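Local coordinates for oxysterol-binding protein homolog 1 (PDB 5H28) that carries sterols and other lipids between membranes and, through its ankyrin repeats, is targeted to the nucleus-vacuole junction by binding NVJ1, at residues A[82-88]-A[115-119]; A[158-164]-A[198-204]. All coordinates share one frame; numbering follows the deposited sequence.

Contact 1 (A[82-88]-A[115-119]); sequences RDSNGNT and VLNNS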
ATOM      1  N   ARG A  82       3.214 -11.720  -7.385  1.00  5.80           N
ATOM      2  CA  ARG A  82       3.113 -11.519  -8.829  1.00  6.93           C
ATOM      3  C   ARG A  82       3.639 -12.751  -9.560  1.00  7.46           C
ATOM      4  O   ARG A  82       4.720 -13.256  -9.231  1.00  8.59           O
ATOM      5  CB  ARG A  82       3.919 -10.284  -9.261  1.00  9.32           C
ATOM      6  CG  ARG A  82       3.392  -8.967  -8.696  1.00 10.57           C
ATOM      7  CD  ARG A  82       4.251  -7.764  -9.093  1.00 12.99           C
ATOM      8  NE  ARG A  82       4.000  -7.274 -10.451  1.00 14.57           N
ATOM      9  CZ  ARG A  82       4.869  -7.364 -11.453  1.00 15.72           C
ATOM     10  NH1 ARG A  82       6.050  -7.935 -11.259  1.00 17.81           N
ATOM     11  NH2 ARG A  82       4.573  -6.853 -12.643  1.00 13.21           N
ATOM     12  N   ASP A  83       2.876 -13.246 -10.536  1.00  7.59           N
ATOM     13  CA  ASP A  83       3.314 -14.403 -11.311  1.00  7.68           C
ATOM     14  C   ASP A  83       4.201 -13.937 -12.466  1.00  7.82           C
ATOM     15  O   ASP A  83       4.599 -12.772 -12.505  1.00  8.29           O
ATOM     16  CB  ASP A  83       2.117 -15.227 -11.826  1.00  9.31           C
ATOM     17  CG  ASP A  83       1.181 -14.441 -12.735  1.00  9.76           C
ATOM     18  OD1 ASP A  83       1.607 -13.454 -13.365  1.00  6.52           O
ATOM     19  OD2 ASP A  83      -0.001 -14.847 -12.837  1.00 10.12           O
ATOM     20  N   SER A  84       4.513 -14.832 -13.399  1.00  7.74           N
ATOM     21  CA  SER A  84       5.383 -14.470 -14.514  1.00  8.65           C
ATOM     22  C   SER A  84       4.826 -13.388 -15.437  1.00  9.16           C
ATOM     23  O   SER A  84       5.573 -12.805 -16.224  1.00 11.69           O
ATOM     24  CB  SER A  84       5.757 -15.713 -15.328  1.00  9.95           C
ATOM     25  OG  SER A  84       4.622 -16.306 -15.924  1.00 12.78           O
ATOM     26  N   ASN A  85       3.522 -13.129 -15.357  1.00  7.17           N
ATOM     27  CA  ASN A  85       2.895 -12.084 -16.167  1.00  7.59           C
ATOM     28  C   ASN A  85       2.764 -10.810 -15.341  1.00  7.36           C
ATOM     29  O   ASN A  85       2.277  -9.788 -15.827  1.00  6.88           O
ATOM     30  CB  ASN A  85       1.492 -12.501 -16.631  1.00  8.26           C
ATOM     31  CG  ASN A  85       1.518 -13.336 -17.892  1.00 10.63           C
ATOM     32  OD1 ASN A  85       2.350 -13.120 -18.770  1.00 12.05           O
ATOM     33  ND2 ASN A  85       0.590 -14.281 -17.999  1.00 10.82           N
ATOM     34  N   GLY A  86       3.192 -10.883 -14.086  1.00  5.40           N
ATOM     35  CA  GLY A  86       3.093  -9.738 -13.204  1.00  6.99           C
ATOM     36  C   GLY A  86       1.715  -9.674 -12.569  1.00  5.92           C
ATOM     37  O   GLY A  86       1.401  -8.714 -11.867  1.00  6.76           O
ATOM     38  N   ASN A  87       0.891 -10.691 -12.813  1.00  6.53           N
ATOM     39  CA  ASN A  87      -0.457 -10.723 -12.251  1.00  5.98           C
ATOM     40  C   ASN A  87      -0.494 -11.189 -10.806  1.00  5.49           C
ATOM     41  O   ASN A  87       0.232 -12.101 -10.413  1.00  6.43           O
ATOM     42  CB  ASN A  87      -1.376 -11.641 -13.060  1.00  5.67           C
ATOM     43  CG  ASN A  87      -1.746 -11.059 -14.403  1.00  4.28           C
ATOM     44  OD1 ASN A  87      -2.032  -9.870 -14.516  1.00  7.25           O
ATOM     45  ND2 ASN A  87      -1.759 -11.905 -15.432  1.00  7.66           N
ATOM     46  N   THR A  88      -1.372 -10.560 -10.033  1.00  6.07           N
ATOM     47  CA  THR A  88      -1.579 -10.900  -8.629  1.00  6.60           C
ATOM     48  C   THR A  88      -2.866 -11.715  -8.584  1.00  5.62           C
ATOM     49  O   THR A  88      -3.566 -11.829  -9.589  1.00  4.82           O
ATOM     50  CB  THR A  88      -1.827  -9.647  -7.782  1.00  6.59           C
ATOM     51  OG1 THR A  88      -3.037  -9.013  -8.230  1.00  6.12           O
ATOM     52  CG2 THR A  88      -0.674  -8.672  -7.907  1.00  7.54           C
ATOM     53  N   VAL A 115      -1.056  -2.808  -7.760  1.00  6.43           N
ATOM     54  CA  VAL A 115       0.019  -3.516  -8.442  1.00  5.37           C
ATOM     55  C   VAL A 115      -0.246  -3.574  -9.950  1.00  5.19           C
ATOM     56  O   VAL A 115      -1.362  -3.852 -10.388  1.00  6.63           O
ATOM     57  CB  VAL A 115       0.167  -4.953  -7.893  1.00  5.24           C
ATOM     58  CG1 VAL A 115       1.248  -5.699  -8.664  1.00  6.51           C
ATOM     59  CG2 VAL A 115       0.521  -4.912  -6.409  1.00  9.08           C
ATOM     60  N   LEU A 116       0.788  -3.307 -10.744  1.00  6.41           N
ATOM     61  CA  LEU A 116       0.657  -3.344 -12.198  1.00  7.27           C
ATOM     62  C   LEU A 116       1.284  -4.630 -12.720  1.00  7.42           C
ATOM     63  O   LEU A 116       2.329  -5.051 -12.226  1.00  7.99           O
ATOM     64  CB  LEU A 116       1.381  -2.147 -12.829  1.00  9.23           C
ATOM     65  CG  LEU A 116       0.960  -0.758 -12.349  1.00 12.52           C
ATOM     66  CD1 LEU A 116       1.857   0.303 -12.973  1.00 14.40           C
ATOM     67  CD2 LEU A 116      -0.488  -0.522 -12.712  1.00 14.11           C
ATOM     68  N   ASN A 117       0.643  -5.268 -13.695  1.00  7.22           N
ATOM     69  CA  ASN A 117       1.221  -6.479 -14.265  1.00  6.51           C
ATOM     70  C   ASN A 117       2.189  -6.057 -15.375  1.00  7.34           C
ATOM     71  O   ASN A 117       2.430  -4.861 -15.559  1.00  7.38           O
ATOM     72  CB  ASN A 117       0.133  -7.447 -14.783  1.00  7.22           C
ATOM     73  CG  ASN A 117      -0.716  -6.865 -15.902  1.00  5.84           C
ATOM     74  OD1 ASN A 117      -0.377  -5.847 -16.494  1.00  8.07           O
ATOM     75  ND2 ASN A 117      -1.828  -7.535 -16.206  1.00  6.25           N
ATOM     76  N   ASN A 118       2.753  -7.017 -16.101  1.00  7.63           N
ATOM     77  CA  ASN A 118       3.717  -6.688 -17.154  1.00  8.80           C
ATOM     78  C   ASN A 118       3.158  -5.814 -18.268  1.00  8.72           C
ATOM     79  O   ASN A 118       3.914  -5.106 -18.941  1.00 10.50           O
ATOM     80  CB  ASN A 118       4.323  -7.963 -17.753  1.00  9.03           C
ATOM     81  CG  ASN A 118       5.230  -8.692 -16.777  1.00 11.25           C
ATOM     82  OD1 ASN A 118       5.887  -9.669 -17.137  1.00 19.03           O
ATOM     83  ND2 ASN A 118       5.269  -8.221 -15.536  1.00 10.79           N
ATOM     84  N   SER A 119       1.843  -5.861 -18.463  1.00  7.23           N
ATOM     85  CA  SER A 119       1.187  -5.049 -19.484  1.00  8.11           C
ATOM     86  C   SER A 119       0.796  -3.681 -18.924  1.00  7.96           C
ATOM     87  O   SER A 119       0.085  -2.915 -19.572  1.00  8.64           O
ATOM     88  CB  SER A 119      -0.058  -5.760 -20.027  1.00  9.51           C
ATOM     89  OG  SER A 119       0.297  -6.792 -20.933  1.00 11.84           O
TER
HETATM   90  O   HOH W   1       0.776  -8.991 -18.034  1.00 13.01           O
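Arg82 reaches across to the 115-119 loop along its whole outer half. Its CB leads toward that loop; CG lies against Val115 CG1, and Arg82 CD follows at 3.7 Å from Val115 CG1. A bend about CG-CD (chi3 79°) brings the guanidinium round to Leu116 O. Arg82 NH2 donates to Leu116 O over 2.9 Å, in the carbonyl plane and on a lone pair, while NE adds a weak bond to the same oxygen. Gly86 CA lies over one face of the guanidinium.

Segment 82-88 leads into the predicted second ankyrin repeat, and its meeting with 115-119 resembles the stacked turns of such repeats. Thr88 opens the TPLH ankyrin signature: its side chain N-caps helix 89-95, and OG1 makes the characteristic bond to His91 ND1. Residues 83-86 form a type I beta turn, which Asp83 suits because OD1 takes the N-H groups of Asn85 and Asn87 from opposite faces of its carboxylate, the first as an Asx turn. At Gly86 any CB would jam against Asn85 O, and Asn117 also presses close. Asn118 N donates to Asn85 O at 2.8 Å, nearly straight (171°). The buried side chains of Asn87 and Asn117 lie side by side, pointing the same way, their amide planes 61° apart, and Asn117 ND2 donates to Asn87 OD1 at 2.9 Å. Thr88 CG2 meets Val115 CG1, 3.6 Å away.

Contact 2 (A[158-164]-A[198-204]); sequences RDFGHLE and DVIMCRW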
ATOM      1  N   ARG A 158      -0.123  14.120  16.127  1.00 10.50           N
ATOM      2  CA  ARG A 158       1.336  14.020  16.115  1.00  9.88           C
ATOM      3  C   ARG A 158       1.809  12.657  16.605  1.00 11.19           C
ATOM      4  O   ARG A 158       2.649  12.557  17.500  1.00 13.27           O
ATOM      5  CB  ARG A 158       1.944  15.137  16.971  1.00 10.25           C
ATOM      6  CG  ARG A 158       3.357  15.538  16.573  1.00  8.84           C
ATOM      7  CD  ARG A 158       3.786  16.780  17.350  1.00 11.21           C
ATOM      8  NE  ARG A 158       5.042  17.360  16.876  1.00 10.63           N
ATOM      9  CZ  ARG A 158       6.248  17.042  17.335  1.00 13.68           C
ATOM     10  NH1 ARG A 158       6.384  16.139  18.296  1.00 15.42           N
ATOM     11  NH2 ARG A 158       7.324  17.637  16.835  1.00 13.35           N
ATOM     12  N   ASP A 159       1.261  11.614  15.996  1.00  9.65           N
ATOM     13  CA  ASP A 159       1.590  10.235  16.336  1.00 11.32           C
ATOM     14  C   ASP A 159       2.540   9.690  15.271  1.00 10.93           C
ATOM     15  O   ASP A 159       2.101   9.161  14.245  1.00 11.17           O
ATOM     16  CB  ASP A 159       0.306   9.401  16.363  1.00 12.41           C
ATOM     17  CG  ASP A 159       0.538   7.974  16.807  1.00 14.76           C
ATOM     18  OD1 ASP A 159       1.689   7.501  16.750  1.00 16.40           O
ATOM     19  OD2 ASP A 159      -0.448   7.317  17.200  1.00 17.10           O
ATOM     20  N   PHE A 160       3.841   9.815  15.512  1.00 11.91           N
ATOM     21  CA  PHE A 160       4.832   9.345  14.550  1.00 11.71           C
ATOM     22  C   PHE A 160       4.804   7.840  14.321  1.00 12.95           C
ATOM     23  O   PHE A 160       5.102   7.378  13.225  1.00 12.29           O
ATOM     24  CB  PHE A 160       6.233   9.802  14.970  1.00 13.46           C
ATOM     25  CG  PHE A 160       6.469  11.274  14.772  1.00 14.16           C
ATOM     26  CD1 PHE A 160       6.532  11.816  13.490  1.00 14.31           C
ATOM     27  CD2 PHE A 160       6.605  12.121  15.864  1.00 15.72           C
ATOM     28  CE1 PHE A 160       6.726  13.182  13.300  1.00 14.66           C
ATOM     29  CE2 PHE A 160       6.799  13.489  15.687  1.00 14.86           C
ATOM     30  CZ  PHE A 160       6.859  14.021  14.401  1.00 16.16           C
ATOM     31  N   GLY A 161       4.449   7.071  15.345  1.00 12.12           N
ATOM     32  CA  GLY A 161       4.374   5.633  15.167  1.00 12.35           C
ATOM     33  C   GLY A 161       3.301   5.305  14.142  1.00 11.90           C
ATOM     34  O   GLY A 161       3.518   4.522  13.218  1.00 12.62           O
ATOM     35  N   HIS A 162       2.133   5.918  14.304  1.00 11.59           N
ATOM     36  CA  HIS A 162       1.021   5.696  13.386  1.00  9.62           C
ATOM     37  C   HIS A 162       1.391   6.183  11.984  1.00  9.18           C
ATOM     38  O   HIS A 162       1.113   5.508  10.994  1.00  9.74           O
ATOM     39  CB  HIS A 162      -0.224   6.427  13.891  1.00  9.82           C
ATOM     40  CG  HIS A 162      -1.494   6.017  13.211  1.00  8.75           C
ATOM     41  ND1 HIS A 162      -2.722   6.537  13.561  1.00  8.15           N
ATOM     42  CD2 HIS A 162      -1.729   5.151  12.195  1.00  7.78           C
ATOM     43  CE1 HIS A 162      -3.656   6.013  12.789  1.00  8.35           C
ATOM     44  NE2 HIS A 162      -3.080   5.169  11.952  1.00  8.80           N
ATOM     45  N   LEU A 163       2.024   7.352  11.898  1.00  9.21           N
ATOM     46  CA  LEU A 163       2.434   7.895  10.604  1.00  7.51           C
ATOM     47  C   LEU A 163       3.384   6.946   9.881  1.00  8.52           C
ATOM     48  O   LEU A 163       3.300   6.786   8.667  1.00  9.77           O
ATOM     49  CB  LEU A 163       3.115   9.254  10.781  1.00  9.65           C
ATOM     50  CG  LEU A 163       2.201  10.434  11.115  1.00 10.55           C
ATOM     51  CD1 LEU A 163       3.044  11.629  11.532  1.00 10.62           C
ATOM     52  CD2 LEU A 163       1.348  10.777   9.906  1.00  9.53           C
ATOM     53  N   GLU A 164       4.288   6.324  10.635  1.00  9.79           N
ATOM     54  CA  GLU A 164       5.240   5.383  10.054  1.00 11.38           C
ATOM     55  C   GLU A 164       4.495   4.220   9.400  1.00 10.68           C
ATOM     56  O   GLU A 164       4.821   3.811   8.287  1.00 11.85           O
ATOM     57  CB  GLU A 164       6.179   4.839  11.132  1.00 12.48           C
ATOM     58  CG  GLU A 164       7.224   5.818  11.655  1.00 19.61           C
ATOM     59  CD  GLU A 164       8.288   6.156  10.625  1.00 22.34           C
ATOM     60  OE1 GLU A 164       8.703   5.250   9.873  1.00 27.19           O
ATOM     61  OE2 GLU A 164       8.724   7.326  10.579  1.00 26.97           O
ATOM     62  N   ASP A 198       5.810  23.725  13.400  1.00  8.48           N
ATOM     63  CA  ASP A 198       6.305  22.486  14.002  1.00  8.54           C
ATOM     64  C   ASP A 198       7.421  22.030  13.065  1.00  8.20           C
ATOM     65  O   ASP A 198       7.174  21.292  12.109  1.00  8.39           O
ATOM     66  CB  ASP A 198       5.192  21.433  14.035  1.00  8.76           C
ATOM     67  CG  ASP A 198       5.613  20.142  14.731  1.00  8.28           C
ATOM     68  OD1 ASP A 198       6.827  19.897  14.889  1.00  9.98           O
ATOM     69  OD2 ASP A 198       4.714  19.356  15.100  1.00 11.09           O
ATOM     70  N   VAL A 199       8.643  22.471  13.340  1.00  8.17           N
ATOM     71  CA  VAL A 199       9.779  22.133  12.482  1.00  8.80           C
ATOM     72  C   VAL A 199      10.113  20.645  12.426  1.00 10.49           C
ATOM     73  O   VAL A 199      10.464  20.127  11.364  1.00  8.87           O
ATOM     74  CB  VAL A 199      11.041  22.922  12.897  1.00  9.22           C
ATOM     75  CG1 VAL A 199      12.170  22.656  11.912  1.00 11.04           C
ATOM     76  CG2 VAL A 199      10.729  24.413  12.937  1.00 11.57           C
ATOM     77  N   ILE A 200      10.008  19.950  13.552  1.00  8.90           N
ATOM     78  CA  ILE A 200      10.300  18.525  13.563  1.00 10.00           C
ATOM     79  C   ILE A 200       9.358  17.791  12.611  1.00  9.07           C
ATOM     80  O   ILE A 200       9.799  16.942  11.832  1.00  9.98           O
ATOM     81  CB  ILE A 200      10.181  17.931  14.987  1.00 10.86           C
ATOM     82  CG1 ILE A 200      11.327  18.459  15.854  1.00 14.67           C
ATOM     83  CG2 ILE A 200      10.207  16.406  14.932  1.00 13.70           C
ATOM     84  CD1 ILE A 200      11.312  17.943  17.273  1.00 17.35           C
ATOM     85  N   MET A 201       8.070  18.118  12.656  1.00  7.81           N
ATOM     86  CA  MET A 201       7.126  17.462  11.760  1.00  7.70           C
ATOM     87  C   MET A 201       7.442  17.826  10.313  1.00  7.34           C
ATOM     88  O   MET A 201       7.352  16.979   9.424  1.00  7.69           O
ATOM     89  CB  MET A 201       5.685  17.855  12.087  1.00  8.41           C
ATOM     90  CG  MET A 201       4.647  17.215  11.157  1.00  8.38           C
ATOM     91  SD  MET A 201       4.660  15.401  11.167  1.00 10.51           S
ATOM     92  CE  MET A 201       3.754  15.093  12.671  1.00  9.65           C
ATOM     93  N   CYS A 202       7.806  19.083  10.071  1.00  6.90           N
ATOM     94  CA  CYS A 202       8.145  19.497   8.713  1.00  7.41           C
ATOM     95  C   CYS A 202       9.314  18.656   8.199  1.00  8.29           C
ATOM     96  O   CYS A 202       9.274  18.160   7.075  1.00  8.93           O
ATOM     97  CB  CYS A 202       8.513  20.983   8.667  1.00  6.52           C
ATOM     98  SG  CYS A 202       7.108  22.111   8.829  1.00  8.51           S
ATOM     99  N   ARG A 203      10.347  18.491   9.025  1.00  9.60           N
ATOM    100  CA  ARG A 203      11.513  17.699   8.638  1.00  9.71           C
ATOM    101  C   ARG A 203      11.103  16.261   8.337  1.00  9.70           C
ATOM    102  O   ARG A 203      11.557  15.673   7.355  1.00  9.58           O
ATOM    103  CB  ARG A 203      12.564  17.705   9.755  1.00 10.62           C
ATOM    104  CG  ARG A 203      13.241  19.045   9.989  1.00 11.70           C
ATOM    105  CD  ARG A 203      14.199  18.960  11.174  1.00 13.38           C
ATOM    106  NE  ARG A 203      14.776  20.260  11.515  1.00 15.13           N
ATOM    107  CZ  ARG A 203      15.695  20.890  10.793  1.00 15.05           C
ATOM    108  NH1 ARG A 203      16.159  20.342   9.678  1.00 16.14           N
ATOM    109  NH2 ARG A 203      16.142  22.077  11.176  1.00 16.29           N
ATOM    110  N   TRP A 204      10.239  15.700   9.178  1.00  8.83           N
ATOM    111  CA  TRP A 204       9.773  14.327   8.995  1.00  9.45           C
ATOM    112  C   TRP A 204       9.026  14.193   7.670  1.00 10.04           C
ATOM    113  O   TRP A 204       9.237  13.248   6.914  1.00  9.64           O
ATOM    114  CB  TRP A 204       8.844  13.923  10.145  1.00 10.33           C
ATOM    115  CG  TRP A 204       8.538  12.448  10.188  1.00 12.35           C
ATOM    116  CD1 TRP A 204       9.213  11.489  10.893  1.00 13.43           C
ATOM    117  CD2 TRP A 204       7.490  11.765   9.488  1.00 11.51           C
ATOM    118  NE1 TRP A 204       8.647  10.255  10.677  1.00 14.06           N
ATOM    119  CE2 TRP A 204       7.589  10.394   9.817  1.00 12.17           C
ATOM    120  CE3 TRP A 204       6.477  12.178   8.612  1.00 11.64           C
ATOM    121  CZ2 TRP A 204       6.712   9.432   9.300  1.00 10.77           C
ATOM    122  CZ3 TRP A 204       5.606  11.221   8.098  1.00 12.27           C
ATOM    123  CH2 TRP A 204       5.731   9.863   8.445  1.00 11.86           C
TER
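Helix 199-207, in the predicted third ankyrin repeat, lies beside helix 160-167. Their short segments run almost parallel with axes 12.9 Å apart, a gap that large side chains bridge. Phe160 turns its ring edge to the face of Trp204 in an edge-to-face pair, the planes inclined at 51° and the Phe160 ring centroid 4.9 Å from that of the five-membered ring of Trp204. Leu163 lies over the same indole face through CD1, and its CB meets Trp204 CH2. Met201, bent about CB-CG (chi2 59°) and again about CG-SD, brings CE to within 3.6 Å of Phe160 CE1, tip to tip with Leu163 CD1, and SD obliquely beside the ring as a Met-aromatic contact.

Polar groups close both ends. Trp204 NE1 donates to Glu164 OE2 at 2.9 Å, near the indole plane but through a bent bond (134°). Arg158, with positive phi in the Schellman motif that ends helix 130-156, stretches straight to Asp198, the N-cap of helix 199-207, whose OD1 also accepts from Met201 N above the carboxylate plane. Guanidinium and carboxylate are nearly coplanar, and the side-on salt bridge, on syn lone pairs, runs Arg158 NE to Asp198 OD2 at 2.7 Å and Arg158 NH2 to Asp198 OD1 at 3.0 Å.

Overall arrangement
The two contacts follow one another along the chain and stand on opposite sides of its centre, with their own centres about 34 Å apart and nearest atoms about 18 Å apart. The long helix 130-156 follows contact 1 in the chain and ends just before contact 2, where its Phe151, Ala154 and Phe155 pack against Leu163. Each contact joins elements of the ankyrin domain by a different means: 82-88 meets 115-119 loop to loop, through a mixture of backbone and side-chain hydrogen bonds, whereas 158-164 meets 198-204 helix to helix through an aromatic and sulfur-containing layer flanked by a salt bridge. This domain binds NVJ1; the lipid-carrying OSBP-related domain lies elsewhere in the full-length protein.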